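Local coordinates for protein D,D-dipeptidase/D,D-carboxypeptidase (Enterococcus faecalis, PDB 4MUQ) that is a zinc-dependent D,D-peptidase of vancomycin resistance that acts as a D,D-dipeptidase and probably also as a D,D-carboxypeptidase, at residues Tyr197-Lys202 and Glu214-Pro219; Val218-Asp223 and Asp243-Thr248. One frame throughout, in Å; residues are numbered along the deposited sequence.

Interaction 1. Residues Tyr197-Lys202 and Glu214-Pro219; sequences YLEDNK and EIYYVP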
loop_
_atom_site.group_PDB
_atom_site.type_symbol
_atom_site.label_atom_id
_atom_site.label_comp_id
_atom_site.label_asym_id
_atom_site.label_seq_id
_atom_site.Cartn_x
_atom_site.Cartn_y
_atom_site.Cartn_z
ATOM N N TYR A 197 12.894 15.425 2.209
ATOM C CA TYR A 197 14.085 14.958 1.505
ATOM C C TYR A 197 13.977 15.189 -0.001
ATOM O O TYR A 197 13.391 14.386 -0.722
ATOM C CB TYR A 197 14.324 13.474 1.796
ATOM C CG TYR A 197 14.620 13.192 3.249
ATOM C CD1 TYR A 197 15.916 13.276 3.742
ATOM C CD2 TYR A 197 13.605 12.863 4.132
ATOM C CE1 TYR A 197 16.191 13.031 5.071
ATOM C CE2 TYR A 197 13.874 12.627 5.465
ATOM C CZ TYR A 197 15.169 12.700 5.924
ATOM O OH TYR A 197 15.433 12.457 7.252
ATOM N N LEU A 198 14.544 16.292 -0.474
ATOM C CA LEU A 198 14.523 16.614 -1.898
ATOM C C LEU A 198 15.760 16.037 -2.575
ATOM O O LEU A 198 16.579 15.397 -1.923
ATOM C CB LEU A 198 14.465 18.123 -2.091
ATOM C CG LEU A 198 13.375 18.773 -1.245
ATOM C CD1 LEU A 198 13.432 20.278 -1.374
ATOM C CD2 LEU A 198 12.020 18.255 -1.676
ATOM N N GLU A 199 15.903 16.254 -3.878
ATOM C CA GLU A 199 17.003 15.629 -4.609
ATOM C C GLU A 199 18.377 16.033 -4.083
ATOM O O GLU A 199 19.336 15.261 -4.158
ATOM C CB GLU A 199 16.909 15.926 -6.100
ATOM C CG GLU A 199 17.926 15.163 -6.926
ATOM C CD GLU A 199 17.847 15.508 -8.389
ATOM O OE1 GLU A 199 16.872 16.186 -8.776
ATOM O OE2 GLU A 199 18.754 15.103 -9.146
ATOM N N ASP A 200 18.462 17.236 -3.529
ATOM C CA ASP A 200 19.738 17.726 -3.027
ATOM C C ASP A 200 19.949 17.408 -1.547
ATOM O O ASP A 200 20.979 17.753 -0.972
ATOM C CB ASP A 200 19.899 19.217 -3.324
ATOM C CG ASP A 200 20.027 19.499 -4.813
ATOM O OD1 ASP A 200 20.528 18.619 -5.545
ATOM O OD2 ASP A 200 19.626 20.599 -5.252
ATOM N N ASN A 201 18.970 16.745 -0.937
ATOM C CA ASN A 201 19.160 16.130 0.376
ATOM C C ASN A 201 18.355 14.834 0.472
ATOM O O ASN A 201 17.350 14.740 1.180
ATOM C CB ASN A 201 18.859 17.098 1.535
ATOM C CG ASN A 201 17.390 17.489 1.625
ATOM O OD1 ASN A 201 16.763 17.859 0.630
ATOM N ND2 ASN A 201 16.830 17.396 2.830
ATOM N N LYS A 202 18.808 13.835 -0.279
ATOM C CA LYS A 202 18.118 12.555 -0.370
ATOM C C LYS A 202 18.116 11.813 0.960
ATOM O O LYS A 202 19.002 12.008 1.795
ATOM C CB LYS A 202 18.783 11.681 -1.432
ATOM C CG LYS A 202 18.790 12.270 -2.830
ATOM C CD LYS A 202 19.367 11.274 -3.837
ATOM C CE LYS A 202 19.390 11.849 -5.248
ATOM N NZ LYS A 202 20.683 12.493 -5.577
ATOM N N GLU A 214 18.573 5.187 -2.044
ATOM C CA GLU A 214 18.253 6.585 -1.784
ATOM C C GLU A 214 16.832 6.884 -2.209
ATOM O O GLU A 214 16.343 6.345 -3.208
ATOM C CB GLU A 214 19.215 7.515 -2.516
ATOM C CG GLU A 214 20.615 7.519 -1.940
ATOM C CD GLU A 214 21.481 8.601 -2.543
ATOM O OE1 GLU A 214 21.839 8.477 -3.731
ATOM O OE2 GLU A 214 21.797 9.577 -1.828
ATOM N N ILE A 215 16.162 7.733 -1.437
ATOM C CA ILE A 215 14.774 8.098 -1.696
ATOM C C ILE A 215 14.636 9.613 -1.602
ATOM O O ILE A 215 15.214 10.244 -0.707
ATOM C CB ILE A 215 13.847 7.466 -0.660
ATOM C CG1 ILE A 215 14.010 5.949 -0.666
ATOM C CG2 ILE A 215 12.393 7.802 -0.954
ATOM C CD1 ILE A 215 13.315 5.275 0.478
ATOM N N TYR A 216 13.893 10.203 -2.533
ATOM C CA TYR A 216 13.649 11.639 -2.473
ATOM C C TYR A 216 12.324 12.029 -3.111
ATOM O O TYR A 216 11.754 11.286 -3.917
ATOM C CB TYR A 216 14.822 12.452 -3.057
ATOM C CG TYR A 216 15.137 12.214 -4.518
ATOM C CD1 TYR A 216 14.679 13.090 -5.500
ATOM C CD2 TYR A 216 15.907 11.128 -4.915
ATOM C CE1 TYR A 216 14.979 12.885 -6.832
ATOM C CE2 TYR A 216 16.212 10.915 -6.246
ATOM C CZ TYR A 216 15.742 11.799 -7.200
ATOM O OH TYR A 216 16.041 11.594 -8.528
ATOM N N TYR A 217 11.843 13.204 -2.723
ATOM C CA TYR A 217 10.588 13.745 -3.211
ATOM C C TYR A 217 10.850 14.796 -4.279
ATOM O O TYR A 217 11.810 15.559 -4.181
ATOM C CB TYR A 217 9.825 14.372 -2.044
ATOM C CG TYR A 217 8.606 15.164 -2.450
ATOM C CD1 TYR A 217 7.417 14.526 -2.792
ATOM C CD2 TYR A 217 8.639 16.549 -2.479
ATOM C CE1 TYR A 217 6.305 15.253 -3.155
ATOM C CE2 TYR A 217 7.532 17.280 -2.844
ATOM C CZ TYR A 217 6.364 16.622 -3.180
ATOM O OH TYR A 217 5.260 17.360 -3.540
ATOM N N VAL A 218 9.996 14.815 -5.299
ATOM C CA VAL A 218 10.040 15.812 -6.359
ATOM C C VAL A 218 8.642 16.399 -6.513
ATOM O O VAL A 218 7.707 15.681 -6.857
ATOM C CB VAL A 218 10.466 15.187 -7.705
ATOM C CG1 VAL A 218 10.476 16.239 -8.806
ATOM C CG2 VAL A 218 11.833 14.530 -7.590
ATOM N N PRO A 219 8.476 17.698 -6.242
ATOM C CA PRO A 219 7.145 18.294 -6.416
ATOM C C PRO A 219 6.721 18.336 -7.887
ATOM O O PRO A 219 7.541 18.601 -8.768
ATOM C CB PRO A 219 7.339 19.722 -5.894
ATOM C CG PRO A 219 8.797 20.011 -6.115
ATOM C CD PRO A 219 9.487 18.698 -5.846
HETATM O O HOH W 1 13.508 17.315 -5.439
#

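Interaction 2. Residues Val218-Asp223 and Asp243-Thr248; sequences VPAKDD and DGFVVT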
loop_
_atom_site.group_PDB
_atom_site.type_symbol
_atom_site.label_atom_id
_atom_site.label_comp_id
_atom_site.label_asym_id
_atom_site.label_seq_id
_atom_site.Cartn_x
_atom_site.Cartn_y
_atom_site.Cartn_z
ATOM N N VAL A 218 9.996 14.815 -5.299
ATOM C CA VAL A 218 10.040 15.812 -6.359
ATOM C C VAL A 218 8.642 16.399 -6.513
ATOM O O VAL A 218 7.707 15.681 -6.857
ATOM C CB VAL A 218 10.466 15.187 -7.705
ATOM C CG1 VAL A 218 10.476 16.239 -8.806
ATOM C CG2 VAL A 218 11.833 14.530 -7.590
ATOM N N PRO A 219 8.476 17.698 -6.242
ATOM C CA PRO A 219 7.145 18.294 -6.416
ATOM C C PRO A 219 6.721 18.336 -7.887
ATOM O O PRO A 219 7.541 18.601 -8.768
ATOM C CB PRO A 219 7.339 19.722 -5.894
ATOM C CG PRO A 219 8.797 20.011 -6.115
ATOM C CD PRO A 219 9.487 18.698 -5.846
ATOM N N ALA A 220 5.444 18.090 -8.155
ATOM C CA ALA A 220 4.949 18.137 -9.524
ATOM C C ALA A 220 4.788 19.570 -10.005
ATOM O O ALA A 220 4.263 20.425 -9.288
ATOM C CB ALA A 220 3.627 17.398 -9.640
ATOM N N LYS A 221 5.251 19.831 -11.222
ATOM C CA LYS A 221 4.972 21.105 -11.861
ATOM C C LYS A 221 3.593 21.039 -12.506
ATOM O O LYS A 221 3.031 19.955 -12.657
ATOM C CB LYS A 221 6.053 21.444 -12.884
ATOM C CG LYS A 221 7.393 21.787 -12.244
ATOM C CD LYS A 221 8.411 22.247 -13.271
ATOM C CE LYS A 221 9.580 22.948 -12.597
ATOM N NZ LYS A 221 10.003 22.239 -11.354
ATOM N N ASP A 222 3.041 22.192 -12.869
ATOM C CA ASP A 222 1.700 22.239 -13.447
ATOM C C ASP A 222 1.579 21.432 -14.743
ATOM O O ASP A 222 0.495 20.956 -15.091
ATOM C CB ASP A 222 1.265 23.687 -13.686
ATOM C CG ASP A 222 0.979 24.432 -12.394
ATOM O OD1 ASP A 222 0.732 23.769 -11.361
ATOM O OD2 ASP A 222 0.992 25.683 -12.417
ATOM N N ASP A 223 2.696 21.275 -15.445
ATOM C CA ASP A 223 2.711 20.587 -16.731
ATOM C C ASP A 223 3.617 19.355 -16.705
ATOM O O ASP A 223 3.204 18.277 -16.272
ATOM C CB ASP A 223 3.162 21.555 -17.827
ATOM C CG ASP A 223 3.176 20.919 -19.198
ATOM O OD1 ASP A 223 2.401 19.963 -19.420
ATOM O OD2 ASP A 223 3.969 21.373 -20.049
ATOM N N ASP A 243 0.561 15.677 -4.785
ATOM C CA ASP A 243 1.279 16.855 -5.231
ATOM C C ASP A 243 2.636 16.586 -5.845
ATOM O O ASP A 243 3.317 17.528 -6.207
ATOM C CB ASP A 243 1.417 17.852 -4.066
ATOM C CG ASP A 243 2.047 17.224 -2.819
ATOM O OD1 ASP A 243 2.888 16.314 -2.964
ATOM O OD2 ASP A 243 1.709 17.660 -1.693
ATOM N N GLY A 244 3.050 15.333 -5.964
ATOM C CA GLY A 244 4.383 15.076 -6.482
ATOM C C GLY A 244 4.764 13.611 -6.545
ATOM O O GLY A 244 3.908 12.701 -6.502
ATOM N N PHE A 245 6.071 13.388 -6.634
ATOM C CA PHE A 245 6.615 12.080 -6.918
ATOM C C PHE A 245 7.626 11.672 -5.859
ATOM O O PHE A 245 8.328 12.520 -5.288
ATOM C CB PHE A 245 7.282 12.075 -8.300
ATOM C CG PHE A 245 6.362 12.463 -9.427
ATOM C CD1 PHE A 245 5.490 11.527 -9.980
ATOM C CD2 PHE A 245 6.355 13.756 -9.925
ATOM C CE1 PHE A 245 4.642 11.878 -11.020
ATOM C CE2 PHE A 245 5.505 14.117 -10.964
ATOM C CZ PHE A 245 4.646 13.173 -11.514
ATOM N N VAL A 246 7.699 10.370 -5.609
ATOM C CA VAL A 246 8.741 9.794 -4.779
ATOM C C VAL A 246 9.618 8.907 -5.656
ATOM O O VAL A 246 9.120 8.009 -6.354
ATOM C CB VAL A 246 8.151 8.979 -3.624
ATOM C CG1 VAL A 246 9.264 8.327 -2.810
ATOM C CG2 VAL A 246 7.319 9.885 -2.742
ATOM N N VAL A 247 10.918 9.165 -5.618
ATOM C CA VAL A 247 11.889 8.459 -6.438
ATOM C C VAL A 247 12.748 7.565 -5.550
ATOM O O VAL A 247 13.281 8.024 -4.529
ATOM C CB VAL A 247 12.802 9.456 -7.198
ATOM C CG1 VAL A 247 13.802 8.715 -8.067
ATOM C CG2 VAL A 247 11.949 10.411 -8.029
ATOM N N THR A 248 12.888 6.300 -5.948
ATOM C CA THR A 248 13.680 5.325 -5.208
ATOM C C THR A 248 14.806 4.834 -6.107
ATOM O O THR A 248 14.557 4.300 -7.187
ATOM C CB THR A 248 12.806 4.123 -4.746
ATOM O OG1 THR A 248 11.712 4.608 -3.960
ATOM C CG2 THR A 248 13.620 3.158 -3.907
HETATM O O HOH W 2 2.718 20.214 -6.887
#

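Interaction 1. Residues Tyr197-Lys202 and Glu214-Pro219
Tyr216 meets Glu199 and Lys202 through the aliphatic parts of two charged side chains, a reminder that acidic and basic residues often pack by their methylenes. CG of Glu199 lies over one face of the Tyr216 ring, 4.2 Å from its centroid, in a CH-pi contact. Glu199 runs alongside the tyrosine in the same direction because its CG is anti to the backbone N (chi1 -173°) and the chain beyond stays extended; the planes of carboxylate and ring are 25° apart. Lys202 also follows the ring, approaching it obliquely, with CE 3.5 Å from CE2 of Tyr216. Its ammonium is too far from the ring for more than a weak cation-pi attraction. On its other flank, CD of Lys202 rests 3.6 Å from OE2 of Glu214.

Backbone polar groups join the same two segments. Tyr217 N donates to Tyr197 O at 2.8 Å, almost straight at the hydrogen (168°), while a water joins Glu199 N to Tyr217 O. CD2 of Leu198 meets the edge of the Tyr217 ring, in its plane, 3.9 Å from CD2 of Tyr217. Within the loop, OD1 of Asn201 accepts from Leu198 N at 2.9 Å, the donor lying above the carbonyl plane, and Asn201 N donates to Leu198 O.

Farther out, Glu199 and Glu214 form salt bridges with Lys228 and Arg251, respectively. The loop, running from helix 187-194 to strand 203-205, thus packs against strand 213-219, whose Tyr216 also touches strands 224-230 and 244-250.

Interaction 2. Residues Val218-Asp223 and Asp243-Thr248
Gly244 lies directly across from Pro219, the two CA atoms 4.2 Å apart, and illustrates how a missing side chain lets strands draw close. CA of Gly244 also lies 3.4 Å from Val218 O. The pair is antiparallel and non-hydrogen-bonded; next to it, Val218 and Phe245 form a hydrogen-bonded pair, each N donating to the other's O at 2.8 Å. A third bond, from Ala220 N to Asp243 O at 2.9 Å, carries the pairing past the end of strand 213-219, and a water bridges Ala220 O and Asp243 O.

The methyl of Ala220 is the small bump beside the Phe245 ring. It sits 3.4 Å from Asp243 O and reaches the ring obliquely, 4.0 Å from CE2 of Phe245. Phe245 places CG anti to its own carbonyl carbon (chi1 -58°), bringing CD2 to 3.9 Å from Val218 O. On the same face as Phe245, CG2 of Val218 meets CG2 of Val247 at 4.1 Å.

Thr225 of strand 224-230 packs on Val218, Ala220 and Phe245, and Leu8 of strand 3-9 also touches Phe245. These flanking strands cover the face on which the join between strands 213-219 and 244-250 carries its apolar side chains.

In the fold
Strand 213-219 serves both contacts, and their centres are 10 Å apart. Interaction 1 brings a loop to it, whereas interaction 2 pairs its end with strand 244-250, its neighbour in an antiparallel sheet; Val218 and Pro219 belong to both. Two polar links tie the contacts together: Tyr216 O lies 2.8 Å from Val247 N in a backbone hydrogen bond, and Tyr217 OH is hydrogen-bonded to Asp243 OD1 at 2.7 Å. Packing adds to them, with Ile215 CG2 at 3.7 Å from Val246 CG1. Both contacts stand away from the zinc site of His108, Asp115 and His168, where the D-Ala-D-Ala phosphinate analog binds; their shared sheet is distinct from that containing strands 113-118 and 168-171.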